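Local coordinates for zona occludens toxin N-terminal domain-containing protein (Neisseria meningitidis MC58, PDB 2R2A) that is of unknown function but, as a zonular occludens toxin N-terminal domain of the P-loop NTPase clan, probably binds and perhaps hydrolyses a nucleoside triphosphate, at residues Glu6-Lys18 against Leu136-Ile150. Sequence-based numbering, arbitrary orientation. Where two conformers were deposited one is given.
Sequences EICLITGTPGSGK and LDQNLRTLVRKHYHI. With SO4 (sulfate ion), chain C.
Leu9 and His147 point the same way, flank to flank, on one face of a parallel strand pair whose first strand, 7-11, runs into a probable P-loop (Walker A motif). Strands 7-11 and 146-150 run 12° apart in direction, and Leu9 N to Lys146 O (2.8 Å) is one of the backbone bonds joining them. With CG anti to the backbone N (chi1 172°), Leu9 sets CD2 over the middle of the His147 ring, 3.6 Å from its centroid and 9° off the normal, a CH-pi contact. Its other methyl, CD1, meets Leu136 CD1 as the two side chains run past one another from opposing directions. On the same face Thr11 OG1 reaches the edge of the His149 ring, hydrogen-bonding ND1 at 2.7 Å. The reverse face carries Cys8, whose SG approaches the Tyr148 ring obliquely, and Ile10, whose CG1 sits at that ring's edge; Met25 of helix 18-28 packs on Ile10 and Tyr148. Near the start of the pair, Ile7 CD1 touches Leu140 CD1 and Leu143 CB. Beyond Thr11 the chain enters the P-loop-like turn, against which Ile150 CD1 of the neighbouring strand packs, 3.5 Å from Gly17 C. There a sulfate, probably from the crystallisation liquor, accepts from Gly15 N and Gly17 N, while its O4 receives both Lys18 N and, at 2.8 Å, Lys18 NZ.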
# COMPACT_ATOMS: atom_id res chain seq x y z
N GLU A 6 -0.56 0.90 10.78
CA GLU A 6 0.15 2.03 10.20
C GLU A 6 -0.07 2.09 8.68
O GLU A 6 -0.66 1.17 8.10
CB GLU A 6 1.64 1.99 10.61
CG GLU A 6 2.51 1.06 9.77
CD GLU A 6 4.01 1.22 10.05
OE1 GLU A 6 4.38 1.89 11.05
OE2 GLU A 6 4.82 0.65 9.28
N ILE A 7 0.38 3.19 8.09
CA ILE A 7 0.40 3.37 6.64
C ILE A 7 1.85 3.34 6.15
O ILE A 7 2.70 4.12 6.60
CB ILE A 7 -0.26 4.67 6.15
CG1 ILE A 7 -1.71 4.74 6.64
CG2 ILE A 7 -0.17 4.74 4.58
CD1 ILE A 7 -2.44 6.00 6.19
N CYS A 8 2.10 2.44 5.22
CA CYS A 8 3.42 2.20 4.65
C CYS A 8 3.37 2.56 3.17
O CYS A 8 2.46 2.11 2.43
CB CYS A 8 3.79 0.73 4.83
SG CYS A 8 5.35 0.27 4.01
N LEU A 9 4.36 3.32 2.72
CA LEU A 9 4.50 3.73 1.32
C LEU A 9 5.68 3.00 0.64
O LEU A 9 6.78 2.92 1.21
CB LEU A 9 4.69 5.24 1.26
CG LEU A 9 5.04 5.89 -0.08
CD1 LEU A 9 3.94 5.67 -1.14
CD2 LEU A 9 5.28 7.39 0.10
N ILE A 10 5.45 2.45 -0.56
CA ILE A 10 6.53 1.86 -1.31
C ILE A 10 6.58 2.58 -2.67
O ILE A 10 5.60 2.60 -3.40
CB ILE A 10 6.37 0.36 -1.48
CG1 ILE A 10 6.36 -0.40 -0.12
CG2 ILE A 10 7.55 -0.13 -2.36
CD1 ILE A 10 5.73 -1.85 -0.22
N THR A 11 7.73 3.12 -3.06
CA THR A 11 7.84 3.82 -4.32
C THR A 11 9.05 3.32 -5.11
O THR A 11 9.91 2.59 -4.56
CB THR A 11 7.94 5.39 -4.14
OG1 THR A 11 9.08 5.73 -3.29
CG2 THR A 11 6.62 5.89 -3.48
N GLY A 12 9.06 3.69 -6.38
CA GLY A 12 10.10 3.26 -7.33
C GLY A 12 9.53 3.16 -8.72
O GLY A 12 8.32 3.08 -8.91
N THR A 13 10.40 3.26 -9.71
CA THR A 13 9.95 3.26 -11.10
C THR A 13 9.35 1.88 -11.48
O THR A 13 9.61 0.85 -10.81
CB THR A 13 11.15 3.52 -12.06
OG1 THR A 13 12.10 2.46 -11.93
CG2 THR A 13 11.85 4.81 -11.75
N PRO A 14 8.54 1.83 -12.56
CA PRO A 14 8.05 0.54 -13.05
C PRO A 14 9.22 -0.40 -13.34
O PRO A 14 10.21 0.01 -13.94
CB PRO A 14 7.33 0.90 -14.35
CG PRO A 14 6.78 2.34 -14.05
CD PRO A 14 8.03 2.96 -13.36
N GLY A 15 9.04 -1.65 -12.91
CA GLY A 15 10.06 -2.71 -13.09
C GLY A 15 11.14 -2.71 -12.00
O GLY A 15 12.05 -3.52 -12.04
N SER A 16 11.07 -1.79 -11.04
CA SER A 16 12.05 -1.75 -9.94
C SER A 16 11.85 -2.88 -8.93
O SER A 16 12.72 -3.15 -8.12
CB SER A 16 12.03 -0.37 -9.23
OG SER A 16 10.79 -0.16 -8.57
N GLY A 17 10.66 -3.48 -8.91
CA GLY A 17 10.35 -4.63 -8.03
C GLY A 17 9.52 -4.32 -6.79
O GLY A 17 9.66 -4.98 -5.75
N LYS A 18 8.62 -3.35 -6.90
CA LYS A 18 7.81 -2.95 -5.78
C LYS A 18 6.82 -4.08 -5.44
O LYS A 18 6.66 -4.42 -4.28
CB LYS A 18 7.02 -1.65 -6.09
CG LYS A 18 7.84 -0.37 -6.35
CD LYS A 18 6.87 0.85 -6.60
CE LYS A 18 5.94 0.66 -7.84
NZ LYS A 18 6.75 0.66 -9.12
N LEU A 136 0.61 11.27 -4.92
CA LEU A 136 -0.37 10.97 -3.88
C LEU A 136 -0.80 12.20 -3.12
O LEU A 136 -0.05 13.13 -3.00
CB LEU A 136 0.17 9.95 -2.86
CG LEU A 136 0.67 8.64 -3.46
CD1 LEU A 136 1.23 7.74 -2.37
CD2 LEU A 136 -0.53 7.95 -4.13
N ASP A 137 -2.01 12.13 -2.57
CA ASP A 137 -2.60 13.16 -1.71
C ASP A 137 -1.62 13.46 -0.57
O ASP A 137 -1.14 12.52 0.10
CB ASP A 137 -3.93 12.63 -1.17
CG ASP A 137 -4.83 13.72 -0.64
OD1 ASP A 137 -4.31 14.66 -0.01
OD2 ASP A 137 -6.08 13.62 -0.85
N GLN A 138 -1.29 14.74 -0.37
CA GLN A 138 -0.48 15.19 0.77
C GLN A 138 -1.09 14.72 2.08
O GLN A 138 -0.36 14.43 3.05
CB GLN A 138 -0.35 16.73 0.78
CG GLN A 138 0.72 17.26 -0.20
CD GLN A 138 1.03 18.76 -0.11
OE1 GLN A 138 2.04 19.22 -0.66
NE2 GLN A 138 0.17 19.53 0.58
N ASN A 139 -2.42 14.63 2.12
CA ASN A 139 -3.13 14.26 3.34
C ASN A 139 -2.93 12.77 3.66
O ASN A 139 -2.95 12.37 4.82
CB ASN A 139 -4.62 14.69 3.24
CG ASN A 139 -4.81 16.19 3.53
OD1 ASN A 139 -4.20 16.73 4.47
ND2 ASN A 139 -5.67 16.85 2.76
N LEU A 140 -2.67 11.96 2.63
CA LEU A 140 -2.27 10.57 2.85
C LEU A 140 -0.79 10.49 3.22
O LEU A 140 -0.40 9.75 4.12
CB LEU A 140 -2.52 9.72 1.58
CG LEU A 140 -2.04 8.26 1.45
CD1 LEU A 140 -2.56 7.36 2.56
CD2 LEU A 140 -2.52 7.73 0.04
N ARG A 141 0.04 11.27 2.52
CA ARG A 141 1.49 11.26 2.74
C ARG A 141 1.86 11.65 4.16
O ARG A 141 2.80 11.08 4.76
CB ARG A 141 2.18 12.20 1.75
CG ARG A 141 2.34 11.61 0.37
CD ARG A 141 3.14 12.53 -0.53
NE ARG A 141 2.33 13.46 -1.35
CZ ARG A 141 2.76 14.66 -1.73
NH1 ARG A 141 3.95 15.09 -1.32
NH2 ARG A 141 2.00 15.46 -2.51
N THR A 142 1.13 12.63 4.70
CA THR A 142 1.39 13.10 6.07
C THR A 142 1.23 11.98 7.12
O THR A 142 1.82 12.05 8.19
CB THR A 142 0.50 14.33 6.44
OG1 THR A 142 1.09 15.05 7.52
CG2 THR A 142 -0.91 13.89 6.86
N LEU A 143 0.43 10.97 6.80
CA LEU A 143 0.14 9.87 7.72
C LEU A 143 1.11 8.69 7.62
O LEU A 143 1.08 7.78 8.46
CB LEU A 143 -1.28 9.37 7.50
CG LEU A 143 -2.37 10.40 7.72
CD1 LEU A 143 -3.57 9.85 7.00
CD2 LEU A 143 -2.63 10.68 9.22
N VAL A 144 1.98 8.71 6.62
CA VAL A 144 2.89 7.59 6.37
C VAL A 144 3.88 7.52 7.51
O VAL A 144 4.43 8.55 7.91
CB VAL A 144 3.64 7.78 5.01
CG1 VAL A 144 4.81 6.75 4.89
CG2 VAL A 144 2.66 7.71 3.85
N ARG A 145 4.11 6.32 8.03
CA ARG A 145 5.08 6.09 9.13
C ARG A 145 6.21 5.12 8.73
O ARG A 145 7.10 4.82 9.51
CB ARG A 145 4.38 5.63 10.42
CG ARG A 145 3.68 6.78 11.13
CD ARG A 145 3.28 6.37 12.57
NE ARG A 145 2.25 7.26 13.11
CZ ARG A 145 2.43 8.13 14.11
NH1 ARG A 145 3.63 8.24 14.70
NH2 ARG A 145 1.42 8.88 14.52
N LYS A 146 6.15 4.63 7.49
CA LYS A 146 7.25 3.85 6.91
C LYS A 146 7.26 4.06 5.39
O LYS A 146 6.25 3.86 4.72
CB LYS A 146 7.16 2.36 7.30
CG LYS A 146 8.25 1.47 6.65
CD LYS A 146 8.51 0.16 7.43
CE LYS A 146 7.49 -0.99 7.13
NZ LYS A 146 8.01 -2.44 7.42
N HIS A 147 8.39 4.49 4.83
CA HIS A 147 8.47 4.72 3.38
C HIS A 147 9.67 3.93 2.86
O HIS A 147 10.75 4.10 3.37
CB HIS A 147 8.57 6.22 3.11
CG HIS A 147 8.76 6.65 1.69
ND1 HIS A 147 8.56 5.84 0.58
CD2 HIS A 147 9.05 7.88 1.19
CE1 HIS A 147 8.74 6.55 -0.52
NE2 HIS A 147 9.05 7.79 -0.17
N TYR A 148 9.43 2.98 1.95
CA TYR A 148 10.54 2.31 1.25
C TYR A 148 10.57 2.81 -0.16
O TYR A 148 9.52 2.95 -0.81
CB TYR A 148 10.24 0.82 1.14
CG TYR A 148 10.29 0.06 2.43
CD1 TYR A 148 11.47 -0.08 3.16
CD2 TYR A 148 9.14 -0.57 2.89
CE1 TYR A 148 11.49 -0.87 4.36
CE2 TYR A 148 9.15 -1.31 4.05
CZ TYR A 148 10.32 -1.46 4.79
OH TYR A 148 10.28 -2.24 5.94
N HIS A 149 11.76 3.09 -0.65
CA HIS A 149 11.89 3.45 -2.05
C HIS A 149 13.00 2.56 -2.65
O HIS A 149 14.08 2.37 -2.03
CB HIS A 149 12.30 4.93 -2.18
CG HIS A 149 12.55 5.32 -3.62
ND1 HIS A 149 11.52 5.70 -4.46
CD2 HIS A 149 13.68 5.37 -4.35
CE1 HIS A 149 12.03 5.98 -5.66
NE2 HIS A 149 13.32 5.75 -5.63
N ILE A 150 12.73 1.98 -3.81
CA ILE A 150 13.72 1.15 -4.49
C ILE A 150 14.50 2.02 -5.47
O ILE A 150 13.95 2.56 -6.44
CB ILE A 150 13.03 -0.05 -5.24
CG1 ILE A 150 12.16 -0.85 -4.25
CG2 ILE A 150 14.13 -0.93 -5.92
CD1 ILE A 150 11.22 -1.82 -4.98
S SO4 C . 7.21 -2.96 -10.08
O1 SO4 C . 6.53 -2.29 -11.13
O2 SO4 C . 8.20 -3.88 -10.55
O3 SO4 C . 6.17 -3.62 -9.31
O4 SO4 C . 7.88 -1.94 -9.28
O HOH W 1 0.92 5.34 9.81
O HOH W 2 13.15 3.36 -8.85